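Local structure of porin protein associated with imipenem resistance (Acinetobacter baumannii, 4FUV) at residues A[48-54]-A[68-73]; A[24-28]-A[214-219]; A[120-124]-A[197-201]. The protein forms an eight-stranded outer-membrane beta barrel that probably takes part in ornithine and imipenem uptake and is associated with imipenem resistance. All blocks are in the same frame, centred on the assembly; numbering follows the deposited sequence. Where two conformers were deposited one is given.

Interaction 1: A[48-54]-A[68-73]; sequences YNGGDIS and LDMDNN. With C8E ((hydroxyethyloxy)tri(ethyloxy)octane), chain C.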
ATOM      1  N   TYR A  48       6.758 -15.634  31.534  1.00 22.65           N
ATOM      2  CA  TYR A  48       8.069 -15.168  31.144  1.00 24.43           C
ATOM      3  C   TYR A  48       8.109 -15.028  29.642  1.00 28.59           C
ATOM      4  O   TYR A  48       7.671 -15.919  28.916  1.00 28.08           O
ATOM      5  CB  TYR A  48       9.162 -16.142  31.583  1.00 24.87           C
ATOM      6  CG  TYR A  48      10.549 -15.727  31.109  1.00 29.05           C
ATOM      7  CD1 TYR A  48      11.282 -14.778  31.804  1.00 25.05           C
ATOM      8  CD2 TYR A  48      11.116 -16.283  29.966  1.00 28.05           C
ATOM      9  CE1 TYR A  48      12.563 -14.395  31.378  1.00 31.83           C
ATOM     10  CE2 TYR A  48      12.386 -15.904  29.524  1.00 35.31           C
ATOM     11  CZ  TYR A  48      13.104 -14.953  30.235  1.00 34.14           C
ATOM     12  OH  TYR A  48      14.373 -14.578  29.816  1.00 37.60           O
ATOM     13  N   ASN A  49       8.641 -13.904  29.182  1.00 22.65           N
ATOM     14  CA  ASN A  49       8.909 -13.695  27.766  1.00 27.06           C
ATOM     15  C   ASN A  49      10.375 -13.309  27.661  1.00 25.63           C
ATOM     16  O   ASN A  49      10.824 -12.319  28.259  1.00 25.65           O
ATOM     17  CB  ASN A  49       8.092 -12.548  27.168  1.00 21.66           C
ATOM     18  CG  ASN A  49       6.593 -12.827  27.107  1.00 29.31           C
ATOM     19  OD1 ASN A  49       5.811 -11.886  27.041  1.00 27.59           O
ATOM     20  ND2 ASN A  49       6.190 -14.102  27.125  1.00 28.69           N
ATOM     21  N   GLY A  50      11.110 -14.069  26.880  1.00 23.95           N
ATOM     22  CA  GLY A  50      12.528 -13.815  26.731  1.00 31.71           C
ATOM     23  C   GLY A  50      12.975 -14.263  25.371  1.00 37.35           C
ATOM     24  O   GLY A  50      12.178 -14.322  24.434  1.00 30.67           O
ATOM     25  N   GLY A  51      14.256 -14.596  25.274  1.00 47.29           N
ATOM     26  CA  GLY A  51      14.847 -14.987  24.018  1.00 41.19           C
ATOM     27  C   GLY A  51      15.584 -13.818  23.409  1.00 46.89           C
ATOM     28  O   GLY A  51      15.728 -12.765  24.039  1.00 44.81           O
ATOM     29  N   ASP A  52      16.069 -14.017  22.189  1.00 46.59           N
ATOM     30  CA  ASP A  52      16.630 -12.936  21.393  1.00 55.09           C
ATOM     31  C   ASP A  52      16.760 -13.321  19.925  1.00 58.23           C
ATOM     32  O   ASP A  52      17.417 -14.309  19.585  1.00 64.08           O
ATOM     33  CB  ASP A  52      17.961 -12.424  21.962  1.00 61.74           C
ATOM     34  CG  ASP A  52      19.055 -13.461  21.935  1.00 74.11           C
ATOM     35  OD1 ASP A  52      18.764 -14.643  22.207  1.00 76.55           O
ATOM     36  OD2 ASP A  52      20.212 -13.082  21.644  1.00 81.30           O
ATOM     37  N   ILE A  53      16.121 -12.537  19.061  1.00 53.65           N
ATOM     38  CA  ILE A  53      16.105 -12.822  17.634  1.00 61.71           C
ATOM     39  C   ILE A  53      16.911 -11.809  16.820  1.00 65.59           C
ATOM     40  O   ILE A  53      17.088 -10.659  17.227  1.00 66.68           O
ATOM     41  CB  ILE A  53      14.659 -12.915  17.084  1.00 67.26           C
ATOM     42  CG1 ILE A  53      14.268 -11.651  16.315  1.00 76.41           C
ATOM     43  CG2 ILE A  53      13.676 -13.197  18.213  1.00 69.83           C
ATOM     44  CD1 ILE A  53      13.834 -10.497  17.192  1.00 80.52           C
ATOM     45  N   SER A  54      17.400 -12.256  15.668  1.00 64.57           N
ATOM     46  CA  SER A  54      18.100 -11.386  14.737  1.00 64.97           C
ATOM     47  C   SER A  54      17.482 -11.494  13.352  1.00 68.09           C
ATOM     48  O   SER A  54      17.746 -12.444  12.622  1.00 77.53           O
ATOM     49  CB  SER A  54      19.583 -11.735  14.687  1.00 68.74           C
ATOM     50  OG  SER A  54      20.186 -11.484  15.942  1.00 74.71           O
ATOM     51  N   LEU A  68      17.394  -6.062  12.302  1.00 37.63           N
ATOM     52  CA  LEU A  68      16.824  -5.921  13.641  1.00 44.26           C
ATOM     53  C   LEU A  68      17.356  -6.983  14.610  1.00 52.26           C
ATOM     54  O   LEU A  68      17.237  -8.187  14.364  1.00 50.39           O
ATOM     55  CB  LEU A  68      15.301  -6.013  13.571  1.00 46.96           C
ATOM     56  CG  LEU A  68      14.399  -5.357  14.626  1.00 58.32           C
ATOM     57  CD1 LEU A  68      12.956  -5.688  14.316  1.00 56.66           C
ATOM     58  CD2 LEU A  68      14.722  -5.767  16.050  1.00 64.69           C
ATOM     59  N   ASP A  69      17.935  -6.524  15.713  1.00 51.32           N
ATOM     60  CA  ASP A  69      18.258  -7.397  16.832  1.00 50.82           C
ATOM     61  C   ASP A  69      17.363  -7.027  18.009  1.00 49.67           C
ATOM     62  O   ASP A  69      17.063  -5.851  18.240  1.00 42.52           O
ATOM     63  CB  ASP A  69      19.735  -7.283  17.218  1.00 57.33           C
ATOM     64  CG  ASP A  69      20.662  -7.822  16.141  1.00 68.07           C
ATOM     65  OD1 ASP A  69      20.271  -8.786  15.450  1.00 70.52           O
ATOM     66  OD2 ASP A  69      21.779  -7.282  15.981  1.00 73.64           O
ATOM     67  N   MET A  70      16.913  -8.038  18.740  1.00 45.98           N
ATOM     68  CA  MET A  70      16.050  -7.804  19.884  1.00 38.39           C
ATOM     69  C   MET A  70      16.355  -8.815  20.979  1.00 42.31           C
ATOM     70  O   MET A  70      16.439 -10.011  20.726  1.00 35.85           O
ATOM     71  CB  MET A  70      14.580  -7.871  19.476  1.00 38.61           C
ATOM     72  CG  MET A  70      13.603  -7.714  20.638  1.00 42.68           C
ATOM     73  SD  MET A  70      11.862  -7.731  20.150  1.00 45.55           S
ATOM     74  CE  MET A  70      11.549  -9.491  19.945  1.00 39.57           C
ATOM     75  N   ASP A  71      16.514  -8.326  22.202  0.54 41.82           N
ATOM     76  CA  ASP A  71      16.780  -9.190  23.341  0.54 43.05           C
ATOM     77  C   ASP A  71      15.756  -8.877  24.426  0.54 38.84           C
ATOM     78  O   ASP A  71      15.582  -7.721  24.803  0.54 38.34           O
ATOM     79  CB  ASP A  71      18.209  -8.963  23.845  0.54 47.86           C
ATOM     80  CG  ASP A  71      18.607  -9.923  24.945  0.54 52.68           C
ATOM     81  OD1 ASP A  71      17.934 -10.963  25.116  0.54 56.22           O
ATOM     82  OD2 ASP A  71      19.603  -9.636  25.640  0.54 56.43           O
ATOM     83  N   ASN A  72      15.068  -9.906  24.911  1.00 31.76           N
ATOM     84  CA  ASN A  72      14.005  -9.724  25.895  1.00 31.84           C
ATOM     85  C   ASN A  72      14.239 -10.554  27.161  1.00 31.68           C
ATOM     86  O   ASN A  72      14.843 -11.630  27.118  1.00 29.66           O
ATOM     87  CB  ASN A  72      12.630 -10.053  25.290  1.00 30.18           C
ATOM     88  CG  ASN A  72      12.462  -9.515  23.869  1.00 37.79           C
ATOM     89  OD1 ASN A  72      12.851 -10.163  22.894  1.00 40.78           O
ATOM     90  ND2 ASN A  72      11.869  -8.333  23.749  1.00 29.79           N
ATOM     91  N   ASN A  73      13.756 -10.039  28.286  1.00 31.46           N
ATOM     92  CA  ASN A  73      13.902 -10.708  29.570  1.00 33.99           C
ATOM     93  C   ASN A  73      12.854 -10.148  30.510  1.00 33.05           C
ATOM     94  O   ASN A  73      13.151  -9.342  31.389  1.00 37.43           O
ATOM     95  CB  ASN A  73      15.310 -10.497  30.139  1.00 34.33           C
ATOM     96  CG  ASN A  73      15.608 -11.415  31.319  1.00 38.66           C
ATOM     97  OD1 ASN A  73      15.208 -12.584  31.337  1.00 40.98           O
ATOM     98  ND2 ASN A  73      16.303 -10.885  32.312  1.00 30.84           N
TER
HETATM   99  C1  C8E C 302       6.729 -18.820  35.315  1.00 40.91           C
HETATM  100  C2  C8E C 302       7.525 -17.530  35.505  1.00 43.75           C
HETATM  101  C3  C8E C 302       8.974 -17.824  35.878  1.00 54.08           C
HETATM  102  C4  C8E C 302       9.749 -16.567  36.268  1.00 47.62           C
HETATM  103  C5  C8E C 302      10.999 -16.397  35.413  1.00 43.57           C
HETATM  104  C6  C8E C 302      12.190 -15.815  36.172  1.00 44.99           C
HETATM  105  C7  C8E C 302      13.032 -14.932  35.251  1.00 49.29           C
HETATM  106  C8  C8E C 302      14.193 -14.281  35.991  1.00 54.34           C
HETATM  107  O9  C8E C 302      14.690 -13.183  35.255  1.00 55.06           O
HETATM  108  C10 C8E C 302      14.238 -11.942  35.753  1.00 55.83           C
HETATM  109  O   HOH W   1      12.823 -12.953  21.674  1.00 50.92           O
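Tyr48 and Asn73 meet with their flat groups strongly turned against each other, ring and amide planes 72° apart. The Tyr48 phenol reaches Asn73 because its CG lies anti to the backbone N (chi1 176°), and its OH donates to Asn73 OD1 at 2.6 Å, on a lone pair in the carbonyl plane; seen from the ring, that oxygen lies in plane at its edge. The detergent C8E of chain C passes beside this pair, its C7 3.9 Å from Tyr48 CD1, consistent with this being the outward side of the barrel wall.

Asp52, Asp71, Ser54 and Asp69 share this side. Ser54 OG donates to Asp69 OD1 at 2.7 Å, coming from above the carboxylate plane, whereas the mutual orientation of the Asp52 and Asp71 carboxylates is doubtful because Asp71 has two conformers. On the opposite side Ile53 crosses Met70 at a slant, its CD1 3.6 Å from Met70 CB and nearly as close to Met70 CE. Farther along, a water donates to both Gly50 O and Asn72 OD1, while Asn72 ND2 is held by Asn106.

Between the strands, Asn72 N donates to Gly51 O at 3.1 Å, almost straight at 177°. The side of Tyr48 thus carries three carboxylates, of which Asp69 accepts the Ser54 hydroxyl, while the side of Ile53 and Met70 is apolar at their contact.

Interaction 2: A[24-28]-A[214-219]; sequences EVGTT and LPVGKV. With C8E ((hydroxyethyloxy)tri(ethyloxy)octane), chain D; C8E ((hydroxyethyloxy)tri(ethyloxy)octane), chain F.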
ATOM      1  N   GLU A  24       3.584 -18.877  24.202  1.00 28.12           N
ATOM      2  CA  GLU A  24       3.297 -17.671  23.455  1.00 31.41           C
ATOM      3  C   GLU A  24       4.538 -17.106  22.782  1.00 33.71           C
ATOM      4  O   GLU A  24       5.669 -17.331  23.221  1.00 41.03           O
ATOM      5  CB  GLU A  24       2.656 -16.617  24.371  1.00 24.75           C
ATOM      6  CG  GLU A  24       3.597 -16.056  25.456  1.00 24.90           C
ATOM      7  CD  GLU A  24       2.854 -15.622  26.724  1.00 28.11           C
ATOM      8  OE1 GLU A  24       1.754 -16.160  26.994  1.00 31.26           O
ATOM      9  OE2 GLU A  24       3.358 -14.742  27.445  1.00 27.28           O
ATOM     10  N   VAL A  25       4.294 -16.378  21.702  1.00 26.07           N
ATOM     11  CA  VAL A  25       5.321 -15.684  20.952  1.00 28.33           C
ATOM     12  C   VAL A  25       4.771 -14.296  20.628  1.00 35.35           C
ATOM     13  O   VAL A  25       3.613 -14.143  20.214  1.00 37.75           O
ATOM     14  CB  VAL A  25       5.702 -16.456  19.664  1.00 37.47           C
ATOM     15  CG1 VAL A  25       4.464 -16.765  18.808  1.00 37.88           C
ATOM     16  CG2 VAL A  25       6.737 -15.707  18.869  1.00 33.26           C
ATOM     17  N   GLY A  26       5.576 -13.273  20.865  1.00 25.35           N
ATOM     18  CA  GLY A  26       5.120 -11.929  20.573  1.00 22.20           C
ATOM     19  C   GLY A  26       6.228 -10.906  20.501  1.00 24.33           C
ATOM     20  O   GLY A  26       7.415 -11.248  20.466  1.00 25.01           O
ATOM     21  N   THR A  27       5.838  -9.636  20.511  1.00 24.00           N
ATOM     22  CA  THR A  27       6.787  -8.551  20.286  1.00 26.84           C
ATOM     23  C   THR A  27       7.741  -8.299  21.464  1.00 37.88           C
ATOM     24  O   THR A  27       8.754  -7.594  21.316  1.00 29.98           O
ATOM     25  CB  THR A  27       6.062  -7.245  19.892  1.00 32.94           C
ATOM     26  OG1 THR A  27       5.165  -6.849  20.933  1.00 30.21           O
ATOM     27  CG2 THR A  27       5.270  -7.436  18.597  1.00 36.83           C
ATOM     28  N   THR A  28       7.428  -8.867  22.627  1.00 35.89           N
ATOM     29  CA  THR A  28       8.345  -8.793  23.763  1.00 31.16           C
ATOM     30  C   THR A  28       9.033 -10.135  24.023  1.00 33.60           C
ATOM     31  O   THR A  28       9.512 -10.403  25.123  1.00 28.92           O
ATOM     32  CB  THR A  28       7.661  -8.302  25.048  1.00 33.46           C
ATOM     33  OG1 THR A  28       6.517  -9.117  25.330  1.00 35.24           O
ATOM     34  CG2 THR A  28       7.237  -6.840  24.912  1.00 31.27           C
ATOM     35  N   LEU A 214       5.287   0.954  26.046  1.00 30.47           N
ATOM     36  CA  LEU A 214       5.790  -0.135  25.224  1.00 27.69           C
ATOM     37  C   LEU A 214       4.599  -0.992  24.806  1.00 32.88           C
ATOM     38  O   LEU A 214       4.016  -1.697  25.643  1.00 24.33           O
ATOM     39  CB  LEU A 214       6.799  -0.983  26.010  1.00 25.79           C
ATOM     40  CG  LEU A 214       7.318  -2.251  25.325  1.00 33.88           C
ATOM     41  CD1 LEU A 214       8.090  -1.896  24.044  1.00 36.58           C
ATOM     42  CD2 LEU A 214       8.192  -3.119  26.271  1.00 24.02           C
ATOM     43  N   PRO A 215       4.224  -0.930  23.518  1.00 37.03           N
ATOM     44  CA  PRO A 215       3.085  -1.699  23.003  1.00 32.57           C
ATOM     45  C   PRO A 215       3.455  -3.171  22.881  1.00 39.56           C
ATOM     46  O   PRO A 215       4.622  -3.489  22.646  1.00 41.66           O
ATOM     47  CB  PRO A 215       2.839  -1.096  21.611  1.00 35.07           C
ATOM     48  CG  PRO A 215       3.703   0.147  21.543  1.00 39.91           C
ATOM     49  CD  PRO A 215       4.843  -0.102  22.472  1.00 37.38           C
ATOM     50  N   VAL A 216       2.481  -4.061  23.048  1.00 29.68           N
ATOM     51  CA  VAL A 216       2.743  -5.499  23.035  1.00 31.05           C
ATOM     52  C   VAL A 216       1.708  -6.225  22.194  1.00 26.65           C
ATOM     53  O   VAL A 216       0.514  -5.963  22.303  1.00 28.31           O
ATOM     54  CB  VAL A 216       2.657  -6.094  24.454  1.00 34.10           C
ATOM     55  CG1 VAL A 216       3.094  -7.550  24.446  1.00 38.63           C
ATOM     56  CG2 VAL A 216       3.519  -5.298  25.405  1.00 42.38           C
ATOM     57  N   GLY A 217       2.169  -7.126  21.346  1.00 27.72           N
ATOM     58  CA  GLY A 217       1.286  -8.036  20.647  1.00 22.57           C
ATOM     59  C   GLY A 217       1.827  -9.445  20.805  1.00 26.49           C
ATOM     60  O   GLY A 217       3.020  -9.674  20.583  1.00 25.85           O
ATOM     61  N   LYS A 218       0.970 -10.385  21.193  1.00 25.31           N
ATOM     62  CA  LYS A 218       1.392 -11.780  21.315  1.00 26.13           C
ATOM     63  C   LYS A 218       0.296 -12.747  20.869  1.00 24.84           C
ATOM     64  O   LYS A 218      -0.889 -12.419  20.922  1.00 28.21           O
ATOM     65  CB  LYS A 218       1.872 -12.103  22.750  1.00 25.21           C
ATOM     66  CG  LYS A 218       0.809 -11.925  23.847  1.00 26.51           C
ATOM     67  CD  LYS A 218       1.355 -12.301  25.241  1.00 30.24           C
ATOM     68  CE  LYS A 218       2.608 -11.499  25.588  1.00 36.24           C
ATOM     69  NZ  LYS A 218       3.023 -11.647  27.014  1.00 39.65           N
ATOM     70  N   VAL A 219       0.703 -13.930  20.413  1.00 24.84           N
ATOM     71  CA  VAL A 219      -0.226 -15.016  20.113  1.00 26.20           C
ATOM     72  C   VAL A 219       0.300 -16.290  20.776  1.00 33.05           C
ATOM     73  O   VAL A 219       1.464 -16.344  21.177  1.00 29.29           O
ATOM     74  CB  VAL A 219      -0.399 -15.238  18.595  1.00 31.66           C
ATOM     75  CG1 VAL A 219      -1.129 -14.058  17.966  1.00 23.77           C
ATOM     76  CG2 VAL A 219       0.973 -15.448  17.919  1.00 33.16           C
TER
HETATM   77  C1  C8E D 303      -1.993 -10.682  16.644  1.00 61.88           C
HETATM   78  C2  C8E D 303      -1.905  -9.720  17.823  1.00 60.29           C
HETATM   79  C3  C8E D 303      -1.052  -8.513  17.452  1.00 64.96           C
HETATM   80  C5  C8E D 303       1.355  -4.850  18.620  1.00 50.34           C
HETATM   81  C6  C8E D 303       2.085  -3.534  18.864  1.00 53.09           C
HETATM   82  C7  C8E D 303       3.307  -3.375  17.960  1.00 62.95           C
HETATM   83  C8  C8E D 303       4.596  -3.903  18.586  1.00 68.76           C
HETATM   84  O9  C8E D 303       5.653  -2.968  18.463  1.00 71.02           O
HETATM   85  C10 C8E D 303       6.713  -3.250  19.357  1.00 72.05           C
HETATM   86  C11 C8E D 303       7.975  -2.465  19.003  1.00 71.97           C
HETATM   87  O12 C8E D 303       8.052  -1.300  19.795  1.00 71.85           O
HETATM   88  C13 C8E D 303       9.367  -0.843  20.039  1.00 63.96           C
HETATM   89  C14 C8E D 303       9.253   0.368  20.953  1.00 60.23           C
HETATM   90  O15 C8E D 303       7.935   0.856  20.807  1.00 67.67           O
HETATM   91  C16 C8E D 303       7.843   2.231  20.497  1.00 63.18           C
HETATM   92  C17 C8E D 303       6.442   2.726  20.834  1.00 54.62           C
HETATM   93  O18 C8E D 303       5.839   3.227  19.664  1.00 54.61           O
HETATM   94  C4  C8E F 305      -3.632 -18.441  16.543  1.00 59.79           C
HETATM   95  C5  C8E F 305      -2.445 -18.423  17.497  1.00 54.81           C
HETATM   96  C6  C8E F 305      -1.791 -19.800  17.588  1.00 57.49           C
HETATM   97  C7  C8E F 305      -0.277 -19.673  17.723  1.00 54.52           C
HETATM   98  O9  C8E F 305       3.605 -20.495  20.572  1.00 60.58           O
HETATM   99  C10 C8E F 305       4.730 -21.343  20.473  1.00 69.69           C
HETATM  100  C11 C8E F 305       5.981 -20.596  20.932  1.00 76.79           C
HETATM  101  O12 C8E F 305       6.381 -20.984  22.235  1.00 78.58           O
HETATM  102  C13 C8E F 305       7.774 -20.861  22.427  1.00 72.65           C
HETATM  103  C14 C8E F 305       8.240 -21.811  23.523  1.00 71.94           C
HETATM  104  C16 C8E F 305      10.607 -20.349  25.945  1.00 57.38           C
HETATM  105  C17 C8E F 305      10.892 -19.626  27.258  1.00 60.42           C
HETATM  106  O18 C8E F 305      12.286 -19.551  27.458  1.00 69.78           O
HETATM  107  C19 C8E F 305      12.934 -18.789  26.466  1.00 65.86           C
HETATM  108  C20 C8E F 305      14.383 -18.546  26.877  1.00 67.87           C
HETATM  109  O21 C8E F 305      15.222 -18.916  25.806  1.00 67.59           O
HETATM  110  O   HOH W   2       6.442  -4.887  21.940  1.00 50.90           O
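The pairing of Glu24, Val25 and Gly26 with Lys218 and Val219 is the seam of an antiparallel beta barrel: strand 20-26, near the N terminus, meets strand 213-224, the last of the chain.

Backbone hydrogen bonds set the register. Val25 and Val219 form a hydrogen-bonded pair, Val25 N to Val219 O and Val219 N to Val25 O, both 2.9 Å. Gly26 faces Lys218 in the adjoining non-hydrogen-bonded pair, where the two CA atoms come within 3.8 Å. Beyond it, Thr27 N donates to Gly217 O at 2.8 Å.

The charged contact lies on the inward side. Lys218, bent at chi3 (56°), brings NZ to 3.1 Å from Glu24 OE2, approaching from above the carboxylate plane in a salt bridge. Both ends have further partners: Glu24 binds Tyr76, Asn49 and, through OE1, Arg22, while Lys218 NZ also donates to Asn49 OD1. Such a buried network probably steadies the ionised forms of both groups.

Apolar contacts occupy the outward side. Val25 and Val219 stand side by side and point the same way, CG1 to CG2 3.8 Å. Detergent lies over this surface: C1 of the chain D molecule is 3.7 Å from Val219 CG1, and Pro215 and Thr27 CG2 touch the same molecule, consistent with a lipid-facing wall.

A side chain takes over where strand 20-26 ends. Thr27 OG1, placed between its backbone N and carbonyl carbon (chi1 60°), accepts the Gly217 N-H at 3.0 Å and 167°.

Interaction 3: A[120-124]-A[197-201]; sequences FRVNN and AVNAE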
ATOM      1  N   PHE A 120      15.916   8.886   1.635  1.00 30.63           N
ATOM      2  CA  PHE A 120      15.463   8.344   2.898  1.00 29.41           C
ATOM      3  C   PHE A 120      15.087   9.552   3.741  1.00 28.36           C
ATOM      4  O   PHE A 120      15.504  10.678   3.442  1.00 27.94           O
ATOM      5  CB  PHE A 120      16.567   7.514   3.567  1.00 34.74           C
ATOM      6  CG  PHE A 120      17.807   8.309   3.938  1.00 31.93           C
ATOM      7  CD1 PHE A 120      18.737   8.666   2.971  1.00 30.81           C
ATOM      8  CD2 PHE A 120      18.047   8.677   5.257  1.00 27.36           C
ATOM      9  CE1 PHE A 120      19.867   9.392   3.308  1.00 29.56           C
ATOM     10  CE2 PHE A 120      19.192   9.403   5.601  1.00 31.14           C
ATOM     11  CZ  PHE A 120      20.094   9.755   4.634  1.00 31.28           C
ATOM     12  N   ARG A 121      14.312   9.325   4.790  1.00 23.86           N
ATOM     13  CA  ARG A 121      13.718  10.423   5.559  1.00 30.35           C
ATOM     14  C   ARG A 121      14.111  10.307   7.025  1.00 35.43           C
ATOM     15  O   ARG A 121      14.026   9.223   7.604  1.00 28.24           O
ATOM     16  CB  ARG A 121      12.190  10.372   5.430  1.00 31.98           C
ATOM     17  CG  ARG A 121      11.429  11.584   5.951  1.00 30.42           C
ATOM     18  CD  ARG A 121       9.984  11.532   5.407  1.00 38.83           C
ATOM     19  NE  ARG A 121       9.123  12.608   5.900  1.00 35.57           N
ATOM     20  CZ  ARG A 121       9.157  13.866   5.468  1.00 48.76           C
ATOM     21  NH1 ARG A 121      10.033  14.236   4.540  1.00 43.36           N
ATOM     22  NH2 ARG A 121       8.318  14.765   5.976  1.00 51.94           N
ATOM     23  N   VAL A 122      14.561  11.411   7.618  1.00 31.04           N
ATOM     24  CA  VAL A 122      14.939  11.414   9.030  1.00 29.59           C
ATOM     25  C   VAL A 122      14.340  12.643   9.705  1.00 26.77           C
ATOM     26  O   VAL A 122      14.541  13.773   9.245  1.00 24.13           O
ATOM     27  CB  VAL A 122      16.479  11.397   9.227  1.00 38.89           C
ATOM     28  CG1 VAL A 122      16.831  11.370  10.712  1.00 34.38           C
ATOM     29  CG2 VAL A 122      17.101  10.193   8.522  1.00 40.19           C
ATOM     30  N   ASN A 123      13.587  12.425  10.781  1.00 30.81           N
ATOM     31  CA  ASN A 123      12.908  13.526  11.475  1.00 30.10           C
ATOM     32  C   ASN A 123      12.090  14.412  10.517  1.00 34.46           C
ATOM     33  O   ASN A 123      12.157  15.642  10.580  1.00 34.38           O
ATOM     34  CB  ASN A 123      13.931  14.375  12.240  1.00 30.55           C
ATOM     35  CG  ASN A 123      13.284  15.341  13.213  1.00 35.32           C
ATOM     36  OD1 ASN A 123      12.360  14.980  13.937  1.00 35.06           O
ATOM     37  ND2 ASN A 123      13.762  16.585  13.224  1.00 37.79           N
ATOM     38  N   ASN A 124      11.338  13.779   9.621  1.00 40.30           N
ATOM     39  CA  ASN A 124      10.453  14.494   8.687  1.00 42.09           C
ATOM     40  C   ASN A 124      11.191  15.369   7.681  1.00 41.73           C
ATOM     41  O   ASN A 124      10.634  16.333   7.151  1.00 43.23           O
ATOM     42  CB  ASN A 124       9.391  15.313   9.438  1.00 46.79           C
ATOM     43  CG  ASN A 124       8.541  14.452  10.352  1.00 48.96           C
ATOM     44  OD1 ASN A 124       8.217  13.316  10.016  1.00 51.23           O
ATOM     45  ND2 ASN A 124       8.201  14.979  11.522  1.00 51.15           N
ATOM     46  N   ALA A 197      19.316  15.917  12.314  1.00 30.19           N
ATOM     47  CA  ALA A 197      18.062  15.223  12.092  1.00 36.77           C
ATOM     48  C   ALA A 197      18.082  13.927  12.918  1.00 35.88           C
ATOM     49  O   ALA A 197      17.115  13.617  13.617  1.00 29.91           O
ATOM     50  CB  ALA A 197      17.847  14.942  10.597  1.00 25.64           C
ATOM     51  N   VAL A 198      19.200  13.206  12.872  1.00 31.93           N
ATOM     52  CA  VAL A 198      19.335  11.956  13.636  1.00 33.87           C
ATOM     53  C   VAL A 198      19.173  12.165  15.147  1.00 32.47           C
ATOM     54  O   VAL A 198      18.392  11.468  15.800  1.00 42.38           O
ATOM     55  CB  VAL A 198      20.672  11.246  13.334  1.00 33.28           C
ATOM     56  CG1 VAL A 198      20.944  10.172  14.355  1.00 33.76           C
ATOM     57  CG2 VAL A 198      20.634  10.643  11.935  1.00 36.77           C
ATOM     58  N   ASN A 199      19.902  13.136  15.685  1.00 26.48           N
ATOM     59  CA  ASN A 199      19.771  13.572  17.079  1.00 28.89           C
ATOM     60  C   ASN A 199      18.386  14.095  17.444  1.00 31.95           C
ATOM     61  O   ASN A 199      17.948  13.955  18.584  1.00 34.53           O
ATOM     62  CB  ASN A 199      20.804  14.665  17.388  1.00 35.29           C
ATOM     63  CG  ASN A 199      22.214  14.135  17.397  1.00 51.02           C
ATOM     64  OD1 ASN A 199      22.428  12.935  17.565  1.00 57.61           O
ATOM     65  ND2 ASN A 199      23.190  15.026  17.227  1.00 53.68           N
ATOM     66  N   ALA A 200      17.715  14.730  16.487  1.00 34.13           N
ATOM     67  CA  ALA A 200      16.352  15.187  16.713  1.00 34.66           C
ATOM     68  C   ALA A 200      15.464  13.978  16.962  1.00 34.96           C
ATOM     69  O   ALA A 200      14.644  13.987  17.875  1.00 38.12           O
ATOM     70  CB  ALA A 200      15.842  15.965  15.535  1.00 37.07           C
ATOM     71  N   GLU A 201      15.651  12.937  16.153  1.00 30.37           N
ATOM     72  CA  GLU A 201      14.877  11.705  16.295  1.00 30.67           C
ATOM     73  C   GLU A 201      15.179  10.972  17.600  1.00 28.06           C
ATOM     74  O   GLU A 201      14.275  10.458  18.240  1.00 31.59           O
ATOM     75  CB  GLU A 201      15.073  10.787  15.096  1.00 26.48           C
ATOM     76  CG  GLU A 201      13.916  10.885  14.104  1.00 47.64           C
ATOM     77  CD  GLU A 201      14.001   9.843  13.017  1.00 52.89           C
ATOM     78  OE1 GLU A 201      13.222   9.921  12.045  1.00 52.80           O
ATOM     79  OE2 GLU A 201      14.849   8.941  13.140  1.00 62.50           O
TER
HETATM   80  O   HOH W   3      10.797  10.929   9.769  1.00 51.03           O
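Strand 120-122 runs at 56° to helix 197-201, their axes 9.2 Å apart at closest approach, and the chain then turns through Asn123 and Asn124, whose backbone angles are both in the left-handed region.

Val122 makes the apolar part of the contact. Its CG1, anti to the backbone N (chi1 -179°), presses on the first turn of the segment, 3.6 Å from Ala197 C and 3.7 Å from Ala197 CB, with Val198 CG2 somewhat farther off. Phe127 touches both Val122 and Ala197, and Ile136 also packs on Val122, so the Val122 side chain sits among residues of neighbouring strands.

Asn123 comes alongside the helix one residue later. Its CB lies 3.6 Å from Ala197 O, and its amide comes up to the Ala200 methyl, CB to ND2 3.2 Å. That amide nitrogen is a donor to Gln192 OE1, so the polar end of the residue is tied to the chain just ahead of helix 194-207.

Glu201 closes the contact from the next turn of the helix. Its chain, extended beyond CG, carries OE1 to the main chain of the turn, where Asn123 N donates at 2.8 Å with an angle of 170° at the hydrogen, approaching from above the carboxylate plane. The aliphatic part follows the same route, Glu201 CG lying 4.0 Å from Asn123 CB.

The two successive left-handed asparagines join strands 119-122 and 125-129 in a two-residue beta hairpin close to a type I′ turn. Its end is packed against a helix outside the central barrel, an arrangement that belongs to the elaborate connections between strands of this eight-stranded outer-membrane barrel.

Overall arrangement
From the N terminus, residues 24-28 open the longest loop, which returns only with residues 214-219; interaction 2 thereby closes the barrel between its first and last strands. Within that loop interaction 1 closes first, over 13 residues, joining strands 42-56 and 64-81 of one hairpin. Interaction 3 follows in series, linking the hairpin of strands 119-122 and 125-129 to helix 194-207, and is likewise nested inside interaction 2; none of the three loops cross. Interactions 1 and 2 touch in the barrel interior, where Asn49 of interaction 1 joins the charged pair of interaction 2. Interaction 3 stands apart, its centre about 26 and 27 Å from the centres of interactions 1 and 2.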